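Local atomic coordinates of adhesion and penetration protein autotransporter (Haemophilus influenzae, PDB entry 3SYJ), a protein that promotes adherence of the bacterium to host cells and bacterial aggregation, its secreted passenger domain joining a probable serine protease to a beta-helical stalk. Residues Y9-D14 with K30-Q35; A16-K19 with T23-A26; V54-V59 with H176-G181; Q159-D164 with K603-M608. All blocks are in the same frame, centred on the assembly; numbering follows the deposited sequence.

Interaction 1: Y9-D14 with K30-Q35; sequences YQYYRD and KVYNKQ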
loop_
_atom_site.group_PDB
_atom_site.type_symbol
_atom_site.label_atom_id
_atom_site.label_comp_id
_atom_site.label_asym_id
_atom_site.label_seq_id
_atom_site.Cartn_x
_atom_site.Cartn_y
_atom_site.Cartn_z
ATOM N N TYR A 9 26.242 -1.790 -52.947
ATOM C CA TYR A 9 25.183 -1.816 -53.947
ATOM C C TYR A 9 23.834 -1.685 -53.259
ATOM O O TYR A 9 22.894 -1.144 -53.833
ATOM C CB TYR A 9 25.234 -3.122 -54.739
ATOM C CG TYR A 9 24.607 -3.056 -56.115
ATOM C CD1 TYR A 9 24.896 -2.017 -56.991
ATOM C CD2 TYR A 9 23.756 -4.056 -56.552
ATOM C CE1 TYR A 9 24.332 -1.973 -58.267
ATOM C CE2 TYR A 9 23.190 -4.021 -57.817
ATOM C CZ TYR A 9 23.478 -2.985 -58.666
ATOM O OH TYR A 9 22.902 -2.972 -59.911
ATOM N N GLN A 10 23.745 -2.168 -52.020
ATOM C CA GLN A 10 22.484 -2.139 -51.285
ATOM C C GLN A 10 21.859 -0.745 -51.222
ATOM O O GLN A 10 20.634 -0.613 -51.287
ATOM C CB GLN A 10 22.639 -2.716 -49.881
ATOM C CG GLN A 10 21.307 -3.106 -49.248
ATOM C CD GLN A 10 20.620 -4.262 -49.978
ATOM O OE1 GLN A 10 21.264 -5.238 -50.364
ATOM N NE2 GLN A 10 19.304 -4.156 -50.159
ATOM N N TYR A 11 22.688 0.291 -51.103
ATOM C CA TYR A 11 22.171 1.661 -51.056
ATOM C C TYR A 11 21.297 1.954 -52.265
ATOM O O TYR A 11 20.191 2.458 -52.147
ATOM C CB TYR A 11 23.308 2.682 -51.018
ATOM C CG TYR A 11 23.926 2.891 -49.661
ATOM C CD1 TYR A 11 23.281 3.656 -48.691
ATOM C CD2 TYR A 11 25.170 2.352 -49.355
ATOM C CE1 TYR A 11 23.860 3.858 -47.444
ATOM C CE2 TYR A 11 25.754 2.548 -48.123
ATOM C CZ TYR A 11 25.102 3.299 -47.173
ATOM O OH TYR A 11 25.700 3.484 -45.953
ATOM N N TYR A 12 21.807 1.629 -53.436
ATOM C CA TYR A 12 21.105 1.926 -54.663
ATOM C C TYR A 12 19.851 1.078 -54.825
ATOM O O TYR A 12 18.886 1.489 -55.465
ATOM C CB TYR A 12 22.043 1.683 -55.834
ATOM C CG TYR A 12 23.309 2.508 -55.806
ATOM C CD1 TYR A 12 23.330 3.808 -56.310
ATOM C CD2 TYR A 12 24.487 1.986 -55.294
ATOM C CE1 TYR A 12 24.495 4.563 -56.300
ATOM C CE2 TYR A 12 25.656 2.728 -55.282
ATOM C CZ TYR A 12 25.656 4.016 -55.784
ATOM O OH TYR A 12 26.823 4.749 -55.767
ATOM N N ARG A 13 19.875 -0.126 -54.276
ATOM C CA ARG A 13 18.711 -0.995 -54.356
ATOM C C ARG A 13 17.638 -0.508 -53.385
ATOM O O ARG A 13 16.479 -0.372 -53.760
ATOM C CB ARG A 13 19.092 -2.445 -54.056
ATOM C CG ARG A 13 19.976 -3.105 -55.113
ATOM C CD ARG A 13 19.281 -3.226 -56.456
ATOM N NE ARG A 13 17.858 -3.499 -56.303
ATOM C CZ ARG A 13 17.358 -4.682 -55.975
ATOM N NH1 ARG A 13 18.192 -5.687 -55.782
ATOM N NH2 ARG A 13 16.046 -4.858 -55.830
ATOM N N ASP A 14 18.032 -0.234 -52.145
ATOM C CA ASP A 14 17.095 0.254 -51.133
ATOM C C ASP A 14 16.456 1.568 -51.580
ATOM O O ASP A 14 15.249 1.778 -51.413
ATOM C CB ASP A 14 17.790 0.427 -49.776
ATOM C CG ASP A 14 18.009 -0.903 -49.051
ATOM O OD1 ASP A 14 17.488 -1.936 -49.533
ATOM O OD2 ASP A 14 18.698 -0.915 -48.003
ATOM N N LYS A 30 22.604 9.056 -43.769
ATOM C CA LYS A 30 24.046 9.012 -43.928
ATOM C C LYS A 30 24.436 7.881 -44.870
ATOM O O LYS A 30 23.905 6.775 -44.780
ATOM C CB LYS A 30 24.722 8.847 -42.570
ATOM C CG LYS A 30 24.639 10.100 -41.700
ATOM C CD LYS A 30 25.042 9.786 -40.266
ATOM C CE LYS A 30 24.866 10.992 -39.351
ATOM N NZ LYS A 30 25.742 12.124 -39.758
ATOM N N VAL A 31 25.350 8.173 -45.787
ATOM C CA VAL A 31 25.827 7.187 -46.743
ATOM C C VAL A 31 27.333 7.002 -46.590
ATOM O O VAL A 31 28.102 7.939 -46.811
ATOM C CB VAL A 31 25.509 7.626 -48.179
ATOM C CG1 VAL A 31 26.132 6.665 -49.179
ATOM C CG2 VAL A 31 24.004 7.721 -48.369
ATOM N N TYR A 32 27.745 5.799 -46.199
ATOM C CA TYR A 32 29.159 5.494 -45.986
ATOM C C TYR A 32 29.706 4.675 -47.148
ATOM O O TYR A 32 28.965 3.922 -47.769
ATOM C CB TYR A 32 29.349 4.733 -44.670
ATOM C CG TYR A 32 28.831 5.485 -43.467
ATOM C CD1 TYR A 32 29.636 6.395 -42.792
ATOM C CD2 TYR A 32 27.529 5.303 -43.020
ATOM C CE1 TYR A 32 29.161 7.098 -41.701
ATOM C CE2 TYR A 32 27.044 5.997 -41.930
ATOM C CZ TYR A 32 27.861 6.893 -41.274
ATOM O OH TYR A 32 27.377 7.582 -40.188
ATOM N N ASN A 33 30.993 4.830 -47.454
ATOM C CA ASN A 33 31.622 3.988 -48.467
ATOM C C ASN A 33 32.083 2.652 -47.885
ATOM O O ASN A 33 31.880 2.372 -46.701
ATOM C CB ASN A 33 32.761 4.708 -49.196
ATOM C CG ASN A 33 33.921 5.095 -48.273
ATOM O OD1 ASN A 33 34.123 4.511 -47.207
ATOM N ND2 ASN A 33 34.686 6.090 -48.693
ATOM N N LYS A 34 32.688 1.814 -48.720
ATOM C CA LYS A 34 33.078 0.491 -48.262
ATOM C C LYS A 34 34.198 0.568 -47.228
ATOM O O LYS A 34 34.466 -0.401 -46.521
ATOM C CB LYS A 34 33.433 -0.418 -49.442
ATOM C CG LYS A 34 32.210 -0.751 -50.294
ATOM C CD LYS A 34 32.485 -1.798 -51.361
ATOM C CE LYS A 34 31.181 -2.218 -52.035
ATOM N NZ LYS A 34 31.372 -2.898 -53.348
ATOM N N GLN A 35 34.828 1.734 -47.121
ATOM C CA GLN A 35 35.857 1.947 -46.103
ATOM C C GLN A 35 35.251 2.524 -44.838
ATOM O O GLN A 35 35.972 2.950 -43.935
ATOM C CB GLN A 35 36.969 2.868 -46.615
ATOM C CG GLN A 35 37.907 2.217 -47.609
ATOM C CD GLN A 35 37.262 1.962 -48.958
ATOM O OE1 GLN A 35 36.743 2.881 -49.593
ATOM N NE2 GLN A 35 37.312 0.708 -49.415
#
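Tyr11 reaches from helix 9-17 to the backbone of strand 29-32 and ends in a hydrogen bond: Tyr32 N donates to Tyr11 OH at 3.1 Å, and at 173° the bond is almost straight. The hydroxyl arrives near the plane of the Tyr32 ring, at its edge, with Tyr32 CD2 3.9 Å from Tyr11 OH. On its way the Tyr11 ring also passes close to the Tyr32 carbonyl, CE2 lying 3.5 Å from Tyr32 O.

The apolar part of the contact belongs to Val31. Its CG1 sits over the centre of the Tyr11 ring in a CH-pi contact, 4.0 Å from the centroid and only 10° off the normal. The second branch, CG2, reaches the ring at CE1, also 4.0 Å away. Both branches can do this because CG1 stands anti to the valine's backbone N (chi1 174°), which swings CG2 round beside that N.

Within the helix, Gln10 NE2 donates to Asp14 OD1, one turn on. The carboxylate is met from above its plane. The same two side chains also bond to the 596-597 loop: Asp14 OD2 to His596 ND1, Gln10 NE2 to Ala597 O. From the 30-35 segment, Lys34 makes a salt bridge to Glu609, whose carboxylate also takes the N-H of Tyr9.

One aromatic side chain thus ties the N-terminal helix of the protease domain to the hairpin of strands 29-32 and 38-42: a valine methyl holds one ring face, and a nearly straight backbone N-H bond helps to hold the phenol oxygen, so one residue supplies both kinds of contact.

Interaction 2: A16-K19 with T23-A26; sequences AENK and TVGA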
loop_
_atom_site.group_PDB
_atom_site.type_symbol
_atom_site.label_atom_id
_atom_site.label_comp_id
_atom_site.label_asym_id
_atom_site.label_seq_id
_atom_site.Cartn_x
_atom_site.Cartn_y
_atom_site.Cartn_z
ATOM N N ALA A 16 15.796 2.633 -54.572
ATOM C CA ALA A 16 14.768 2.426 -55.591
ATOM C C ALA A 16 13.489 1.811 -55.022
ATOM O O ALA A 16 12.390 2.106 -55.492
ATOM C CB ALA A 16 15.303 1.570 -56.712
ATOM N N GLU A 17 13.641 0.954 -54.016
ATOM C CA GLU A 17 12.502 0.251 -53.431
ATOM C C GLU A 17 11.929 0.980 -52.213
ATOM O O GLU A 17 11.014 0.473 -51.570
ATOM C CB GLU A 17 12.886 -1.187 -53.031
ATOM C CG GLU A 17 13.609 -2.014 -54.112
ATOM C CD GLU A 17 12.750 -2.311 -55.339
ATOM O OE1 GLU A 17 11.503 -2.221 -55.257
ATOM O OE2 GLU A 17 13.331 -2.648 -56.394
ATOM N N ASN A 18 12.461 2.159 -51.893
ATOM C CA ASN A 18 12.083 2.847 -50.657
ATOM C C ASN A 18 12.225 1.917 -49.454
ATOM O O ASN A 18 11.338 1.853 -48.605
ATOM C CB ASN A 18 10.643 3.391 -50.726
ATOM C CG ASN A 18 10.531 4.671 -51.554
ATOM O OD1 ASN A 18 9.843 4.698 -52.573
ATOM N ND2 ASN A 18 11.214 5.729 -51.124
ATOM N N LYS A 19 13.337 1.191 -49.393
ATOM C CA LYS A 19 13.609 0.293 -48.278
ATOM C C LYS A 19 14.848 0.741 -47.519
ATOM O O LYS A 19 15.354 1.837 -47.737
ATOM C CB LYS A 19 13.742 -1.152 -48.758
ATOM C CG LYS A 19 12.445 -1.671 -49.336
ATOM C CD LYS A 19 12.564 -3.075 -49.884
ATOM C CE LYS A 19 11.188 -3.612 -50.226
ATOM N NZ LYS A 19 11.235 -5.035 -50.631
ATOM N N THR A 23 12.881 5.004 -46.601
ATOM C CA THR A 23 11.437 4.956 -46.566
ATOM C C THR A 23 10.912 6.319 -46.969
ATOM O O THR A 23 11.603 7.335 -46.823
ATOM C CB THR A 23 10.954 4.629 -45.167
ATOM O OG1 THR A 23 11.647 5.466 -44.241
ATOM C CG2 THR A 23 11.238 3.169 -44.834
ATOM N N VAL A 24 9.689 6.351 -47.476
ATOM C CA VAL A 24 9.134 7.594 -47.982
ATOM C C VAL A 24 9.131 8.648 -46.877
ATOM O O VAL A 24 8.770 8.355 -45.732
ATOM C CB VAL A 24 7.715 7.388 -48.541
ATOM C CG1 VAL A 24 7.175 8.686 -49.101
ATOM C CG2 VAL A 24 7.730 6.307 -49.607
ATOM N N GLY A 25 9.566 9.862 -47.218
ATOM C CA GLY A 25 9.553 10.975 -46.281
ATOM C C GLY A 25 10.792 11.099 -45.414
ATOM O O GLY A 25 11.042 12.164 -44.848
ATOM N N ALA A 26 11.566 10.018 -45.312
ATOM C CA ALA A 26 12.774 10.004 -44.492
ATOM C C ALA A 26 13.755 11.097 -44.908
ATOM O O ALA A 26 13.762 11.530 -46.054
ATOM C CB ALA A 26 13.449 8.631 -44.548
#
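Across the turn that leaves helix 9-17, Asn18 and Thr23 bring their CA atoms to 4.6 Å, and the carbonyl oxygen Asn18 O rests 3.7 Å from Thr23 CA. The asparagine side chain meets Val24 through one methyl: Val24 CG2 lies 3.8 Å from Asn18 CG and touches the amide nitrogen and oxygen as well. This branch is the one turned toward the asparagine because CG1 takes the place anti to the valine's backbone N (chi1 -178°). Thr23 adds its methyl, CG2, at 4.0 Å from Asn18 O.

Asn18, with its positive phi of 52°, closes the helix in a Schellman motif, while Thr23 to Ala26 form a type II beta turn, closed by Ala26 N donating to Thr23 O at 3.1 Å. Gly25 takes the position in that turn where phi is positive and a side chain would jam against the preceding carbonyl oxygen.

Both polar atoms of the Asn18 amide are bonded. Its OD1 accepts from Phe51 N, and its ND2 donates to Phe22 O and Ile49 O, so the amide knits the helix end to the 49-51 loop. Lys19, whose CB points away from Thr23, makes a salt bridge with Glu85.

Interaction 3: V54-V59 with H176-G181; sequences VSRNGV and HYLTAG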
loop_
_atom_site.group_PDB
_atom_site.type_symbol
_atom_site.label_atom_id
_atom_site.label_comp_id
_atom_site.label_asym_id
_atom_site.label_seq_id
_atom_site.Cartn_x
_atom_site.Cartn_y
_atom_site.Cartn_z
ATOM N N VAL A 54 6.376 5.036 -59.864
ATOM C CA VAL A 54 7.163 4.458 -60.950
ATOM C C VAL A 54 6.773 3.004 -61.198
ATOM O O VAL A 54 6.649 2.209 -60.258
ATOM C CB VAL A 54 8.674 4.523 -60.648
ATOM C CG1 VAL A 54 9.473 3.836 -61.759
ATOM C CG2 VAL A 54 9.111 5.970 -60.463
ATOM N N SER A 55 6.581 2.651 -62.462
ATOM C CA SER A 55 6.180 1.292 -62.779
ATOM C C SER A 55 7.282 0.333 -62.355
ATOM O O SER A 55 8.456 0.677 -62.382
ATOM C CB SER A 55 5.870 1.141 -64.268
ATOM O OG SER A 55 7.032 1.344 -65.046
ATOM N N ARG A 56 6.890 -0.867 -61.951
ATOM C CA ARG A 56 7.836 -1.908 -61.579
ATOM C C ARG A 56 8.928 -2.140 -62.628
ATOM O O ARG A 56 10.054 -2.486 -62.285
ATOM C CB ARG A 56 7.088 -3.217 -61.348
ATOM C CG ARG A 56 6.363 -3.304 -60.022
ATOM C CD ARG A 56 7.355 -3.686 -58.944
ATOM N NE ARG A 56 7.627 -2.554 -58.084
ATOM C CZ ARG A 56 8.778 -2.335 -57.459
ATOM N NH1 ARG A 56 9.813 -3.158 -57.615
ATOM N NH2 ARG A 56 8.895 -1.262 -56.689
ATOM N N ASN A 57 8.599 -1.986 -63.906
ATOM C CA ASN A 57 9.589 -2.234 -64.952
ATOM C C ASN A 57 10.464 -1.022 -65.242
ATOM O O ASN A 57 11.303 -1.057 -66.135
ATOM C CB ASN A 57 8.926 -2.731 -66.237
ATOM C CG ASN A 57 8.027 -1.697 -66.861
ATOM O OD1 ASN A 57 8.178 -0.499 -66.620
ATOM N ND2 ASN A 57 7.079 -2.150 -67.672
ATOM N N GLY A 58 10.255 0.052 -64.486
ATOM C CA GLY A 58 11.127 1.206 -64.540
ATOM C C GLY A 58 11.006 2.114 -65.750
ATOM O O GLY A 58 11.675 3.144 -65.811
ATOM N N VAL A 59 10.169 1.769 -66.720
ATOM C CA VAL A 59 10.148 2.580 -67.937
ATOM C C VAL A 59 9.071 3.668 -67.950
ATOM O O VAL A 59 8.973 4.425 -68.918
ATOM C CB VAL A 59 10.034 1.726 -69.218
ATOM C CG1 VAL A 59 11.145 0.687 -69.267
ATOM C CG2 VAL A 59 8.677 1.065 -69.295
ATOM N N HIS A 176 15.688 -6.325 -65.312
ATOM C CA HIS A 176 15.724 -7.361 -64.284
ATOM C C HIS A 176 15.278 -6.789 -62.947
ATOM O O HIS A 176 14.524 -7.421 -62.220
ATOM C CB HIS A 176 17.131 -7.940 -64.129
ATOM C CG HIS A 176 17.526 -8.893 -65.214
ATOM N ND1 HIS A 176 18.138 -10.103 -64.955
ATOM C CD2 HIS A 176 17.413 -8.811 -66.561
ATOM C CE1 HIS A 176 18.380 -10.725 -66.094
ATOM N NE2 HIS A 176 17.948 -9.963 -67.084
ATOM N N TYR A 177 15.770 -5.598 -62.617
ATOM C CA TYR A 177 15.399 -4.929 -61.376
ATOM C C TYR A 177 15.688 -3.423 -61.428
ATOM O O TYR A 177 16.301 -2.918 -62.378
ATOM C CB TYR A 177 16.101 -5.574 -60.174
ATOM C CG TYR A 177 17.615 -5.584 -60.300
ATOM C CD1 TYR A 177 18.365 -4.463 -59.967
ATOM C CD2 TYR A 177 18.280 -6.702 -60.774
ATOM C CE1 TYR A 177 19.743 -4.458 -60.097
ATOM C CE2 TYR A 177 19.644 -6.713 -60.908
ATOM C CZ TYR A 177 20.373 -5.589 -60.569
ATOM O OH TYR A 177 21.739 -5.612 -60.711
ATOM N N LEU A 178 15.232 -2.711 -60.402
ATOM C CA LEU A 178 15.378 -1.264 -60.346
ATOM C C LEU A 178 16.622 -0.856 -59.572
ATOM O O LEU A 178 16.967 -1.477 -58.572
ATOM C CB LEU A 178 14.153 -0.642 -59.673
ATOM C CG LEU A 178 12.812 -0.825 -60.387
ATOM C CD1 LEU A 178 11.688 -0.526 -59.426
ATOM C CD2 LEU A 178 12.720 0.054 -61.632
ATOM N N THR A 179 17.293 0.189 -60.042
ATOM C CA THR A 179 18.316 0.862 -59.249
ATOM C C THR A 179 18.031 2.344 -59.321
ATOM O O THR A 179 17.395 2.807 -60.268
ATOM C CB THR A 179 19.746 0.612 -59.761
ATOM O OG1 THR A 179 19.846 1.003 -61.137
ATOM C CG2 THR A 179 20.115 -0.850 -59.618
ATOM N N ALA A 180 18.504 3.096 -58.332
ATOM C CA ALA A 180 18.173 4.509 -58.250
ATOM C C ALA A 180 19.149 5.263 -57.354
ATOM O O ALA A 180 19.974 4.663 -56.679
ATOM C CB ALA A 180 16.746 4.682 -57.746
ATOM N N GLY A 181 19.045 6.586 -57.349
ATOM C CA GLY A 181 19.867 7.424 -56.487
ATOM C C GLY A 181 19.572 8.855 -56.875
ATOM O O GLY A 181 18.650 9.088 -57.652
#
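The guanidinium of Arg56 has Leu178 CD1 over one face, with Arg56 NH1 3.7 Å from that methyl and Arg56 CZ at 4.0 Å. The two side chains run at about a right angle to each other, the arginine chain being bent at chi2 and chi3 so that its flat end folds back over the leucine. The head group is engaged in polar bonds too: Arg56 NH1 forms a salt bridge with Glu17 OE1, near the C-terminal end of helix 9-17.

The other flat group is the amide of Asn57, which faces its own loop. Its OD1 accepts from two donors that come from opposite faces of the amide plane: Ser55 OG at 2.7 Å, from above, and Val59 N, whose N-H points at it almost straight (172°). The second bond makes an Asx turn, and it overlaps a type I beta turn from Ser55 to Gly58 closed by Gly58 N and Ser55 O. The loop before strand 61-64 is therefore braced by a side chain as well as by its backbone.

Leu178, just before strand 179-182, an outer strand of the seven-stranded antiparallel sheet of the protease domain, packs against the 54-59 loop. The other leucine methyl, CD2, rests 3.5 Å from Gly58 CA, where a beta carbon would clash, and Leu178 CG lies 3.7 Å from Arg56 O. Gly58 has a positive phi of 75° besides. The loop has a further bond, Asn57 O accepting from Ser156 OG.

Interaction 4: Q159-D164 with K603-M608; sequences QFWRND and KRWSEM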
loop_
_atom_site.group_PDB
_atom_site.type_symbol
_atom_site.label_atom_id
_atom_site.label_comp_id
_atom_site.label_asym_id
_atom_site.label_seq_id
_atom_site.Cartn_x
_atom_site.Cartn_y
_atom_site.Cartn_z
ATOM N N GLN A 159 22.602 -2.962 -65.860
ATOM C CA GLN A 159 23.178 -2.554 -64.585
ATOM C C GLN A 159 24.700 -2.743 -64.546
ATOM O O GLN A 159 25.209 -3.824 -64.832
ATOM C CB GLN A 159 22.500 -3.299 -63.423
ATOM C CG GLN A 159 20.975 -3.246 -63.417
ATOM C CD GLN A 159 20.396 -1.882 -63.031
ATOM O OE1 GLN A 159 21.128 -0.922 -62.762
ATOM N NE2 GLN A 159 19.064 -1.797 -63.002
ATOM N N PHE A 160 25.409 -1.679 -64.189
ATOM C CA PHE A 160 26.848 -1.720 -64.039
ATOM C C PHE A 160 27.232 -1.201 -62.668
ATOM O O PHE A 160 26.494 -0.418 -62.070
ATOM C CB PHE A 160 27.512 -0.803 -65.066
ATOM C CG PHE A 160 27.278 -1.198 -66.497
ATOM C CD1 PHE A 160 28.221 -1.936 -67.190
ATOM C CD2 PHE A 160 26.130 -0.795 -67.164
ATOM C CE1 PHE A 160 28.016 -2.285 -68.512
ATOM C CE2 PHE A 160 25.923 -1.140 -68.488
ATOM C CZ PHE A 160 26.868 -1.887 -69.161
ATOM N N TRP A 161 28.387 -1.627 -62.167
ATOM C CA TRP A 161 29.085 -0.823 -61.166
ATOM C C TRP A 161 30.493 -0.468 -61.642
ATOM O O TRP A 161 31.106 -1.217 -62.400
ATOM C CB TRP A 161 29.072 -1.449 -59.765
ATOM C CG TRP A 161 29.669 -2.807 -59.651
ATOM C CD1 TRP A 161 30.872 -3.222 -60.140
ATOM C CD2 TRP A 161 29.106 -3.926 -58.965
ATOM N NE1 TRP A 161 31.081 -4.538 -59.816
ATOM C CE2 TRP A 161 30.012 -4.994 -59.094
ATOM C CE3 TRP A 161 27.916 -4.132 -58.262
ATOM C CZ2 TRP A 161 29.768 -6.243 -58.550
ATOM C CZ3 TRP A 161 27.678 -5.369 -57.722
ATOM C CH2 TRP A 161 28.596 -6.412 -57.869
ATOM N N ARG A 162 30.979 0.695 -61.224
ATOM C CA ARG A 162 32.262 1.204 -61.689
ATOM C C ARG A 162 33.222 1.345 -60.524
ATOM O O ARG A 162 32.834 1.815 -59.457
ATOM C CB ARG A 162 32.086 2.563 -62.354
ATOM C CG ARG A 162 31.096 2.553 -63.486
ATOM C CD ARG A 162 31.458 3.565 -64.555
ATOM N NE ARG A 162 30.950 3.100 -65.837
ATOM C CZ ARG A 162 31.695 2.505 -66.757
ATOM N NH1 ARG A 162 32.993 2.337 -66.555
ATOM N NH2 ARG A 162 31.144 2.098 -67.888
ATOM N N ASN A 163 34.474 0.937 -60.729
ATOM C CA ASN A 163 35.470 1.012 -59.666
ATOM C C ASN A 163 36.264 2.311 -59.709
ATOM O O ASN A 163 35.933 3.234 -60.453
ATOM C CB ASN A 163 36.403 -0.203 -59.686
ATOM C CG ASN A 163 37.257 -0.272 -60.944
ATOM O OD1 ASN A 163 37.492 0.738 -61.610
ATOM N ND2 ASN A 163 37.727 -1.471 -61.271
ATOM N N ASP A 164 37.312 2.379 -58.901
ATOM C CA ASP A 164 38.084 3.607 -58.776
ATOM C C ASP A 164 38.898 3.935 -60.034
ATOM O O ASP A 164 39.390 5.051 -60.196
ATOM C CB ASP A 164 38.952 3.561 -57.517
ATOM C CG ASP A 164 38.213 4.066 -56.289
ATOM O OD1 ASP A 164 37.283 4.872 -56.469
ATOM O OD2 ASP A 164 38.559 3.673 -55.153
ATOM N N LYS A 603 25.799 -15.673 -58.635
ATOM C CA LYS A 603 26.832 -16.143 -57.717
ATOM C C LYS A 603 28.050 -15.234 -57.723
ATOM O O LYS A 603 28.543 -14.823 -56.674
ATOM C CB LYS A 603 27.273 -17.549 -58.123
ATOM C CG LYS A 603 26.750 -18.675 -57.256
ATOM C CD LYS A 603 27.791 -19.074 -56.225
ATOM C CE LYS A 603 27.677 -20.548 -55.869
ATOM N NZ LYS A 603 28.982 -21.102 -55.392
ATOM N N ARG A 604 28.523 -14.920 -58.922
ATOM C CA ARG A 604 29.781 -14.215 -59.104
ATOM C C ARG A 604 29.778 -12.813 -58.520
ATOM O O ARG A 604 30.629 -12.460 -57.703
ATOM C CB ARG A 604 30.138 -14.141 -60.588
ATOM C CG ARG A 604 31.353 -13.285 -60.870
ATOM C CD ARG A 604 31.555 -13.122 -62.357
ATOM N NE ARG A 604 32.760 -12.358 -62.655
ATOM C CZ ARG A 604 33.149 -12.039 -63.884
ATOM N NH1 ARG A 604 32.419 -12.415 -64.931
ATOM N NH2 ARG A 604 34.263 -11.342 -64.070
ATOM N N TRP A 605 28.832 -12.001 -58.961
ATOM C CA TRP A 605 28.817 -10.610 -58.532
ATOM C C TRP A 605 28.317 -10.431 -57.104
ATOM O O TRP A 605 28.708 -9.481 -56.428
ATOM C CB TRP A 605 28.105 -9.728 -59.556
ATOM C CG TRP A 605 28.968 -9.563 -60.777
ATOM C CD1 TRP A 605 30.259 -9.069 -60.820
ATOM C CD2 TRP A 605 28.635 -9.915 -62.114
ATOM N NE1 TRP A 605 30.731 -9.082 -62.108
ATOM C CE2 TRP A 605 29.755 -9.598 -62.922
ATOM C CE3 TRP A 605 27.497 -10.453 -62.715
ATOM C CZ2 TRP A 605 29.763 -9.804 -64.294
ATOM C CZ3 TRP A 605 27.508 -10.662 -64.081
ATOM C CH2 TRP A 605 28.634 -10.339 -64.857
ATOM N N SER A 606 27.498 -11.368 -56.628
ATOM C CA SER A 606 27.155 -11.418 -55.211
ATOM C C SER A 606 28.409 -11.621 -54.360
ATOM O O SER A 606 28.597 -10.949 -53.338
ATOM C CB SER A 606 26.155 -12.541 -54.935
ATOM O OG SER A 606 24.902 -12.272 -55.540
ATOM N N GLU A 607 29.268 -12.548 -54.781
ATOM C CA GLU A 607 30.506 -12.830 -54.055
ATOM C C GLU A 607 31.443 -11.625 -54.063
ATOM O O GLU A 607 32.094 -11.325 -53.064
ATOM C CB GLU A 607 31.211 -14.047 -54.642
ATOM C CG GLU A 607 30.676 -15.367 -54.131
ATOM C CD GLU A 607 30.890 -16.497 -55.122
ATOM O OE1 GLU A 607 31.933 -16.490 -55.813
ATOM O OE2 GLU A 607 30.013 -17.387 -55.211
ATOM N N MET A 608 31.497 -10.937 -55.196
ATOM C CA MET A 608 32.297 -9.737 -55.337
ATOM C C MET A 608 31.789 -8.646 -54.402
ATOM O O MET A 608 32.567 -7.982 -53.712
ATOM C CB MET A 608 32.268 -9.267 -56.791
ATOM C CG MET A 608 33.172 -8.090 -57.076
ATOM S SD MET A 608 33.769 -8.000 -58.776
ATOM C CE MET A 608 34.461 -6.354 -58.704
#
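Trp605 is the first residue of helix 603-609 to touch Trp161, and it does so with both backbone and side chain. Its carbonyl oxygen, Trp605 O, lies in the plane of the Trp161 indole, at the edge, 3.4 Å from Trp161 CH2. The ring planes are nearly perpendicular (88°) but the rings approach obliquely, and Trp161 CZ2 lies 3.7 Å from Trp605 CD1. Trp605 CB adds a contact, 3.8 Å from Trp161 CH2.

One turn on, Met608 lies alongside the same indole. It slides past it with CG 4.1 Å from Trp161 CZ2, and because its chain stays extended beyond CG, the terminal methyl CE gets to 4.0 Å from Trp161 NE1. NE1 itself donates to Asp169 OD2 on the neighbouring strand 168-172, a bond that probably helps to hold the indole in place. Trp161 has its CG between backbone N and carbonyl carbon (chi1 58°), which aims the ring from strand 159-162 at the helix.

Trp161 belongs to the S6-type protease domain and the helix to the second beta-solenoid repeat region, so this is an aromatic and apolar interdomain contact, seating the protease against a short helix inserted between solenoid strands.

Helix 9-17 is the common element: interaction 1 uses its first turns and interaction 2 its end, where Asp14 O and Lys19 N lie 2.8 Å apart, a probable hydrogen bond. Interaction 3 meets this helix through the Glu17-Arg56 salt bridge, through Ala180 CB, 3.6 Å from Ala16 CB, and through Tyr177 OH, 3.0 Å from Tyr9 OH. Interactions 3 and 4 are joined by Thr179 OG1 and Gln159 OE1, 2.8 Å apart, while Tyr9 packs on Trp161, linking 1 to 4. Interactions 2 and 4 do not touch; their nearest atoms are about 8 Å apart. The probable catalytic serine is nearest to interaction 3, with about 10 Å between the Ser218 side chain and Gly58.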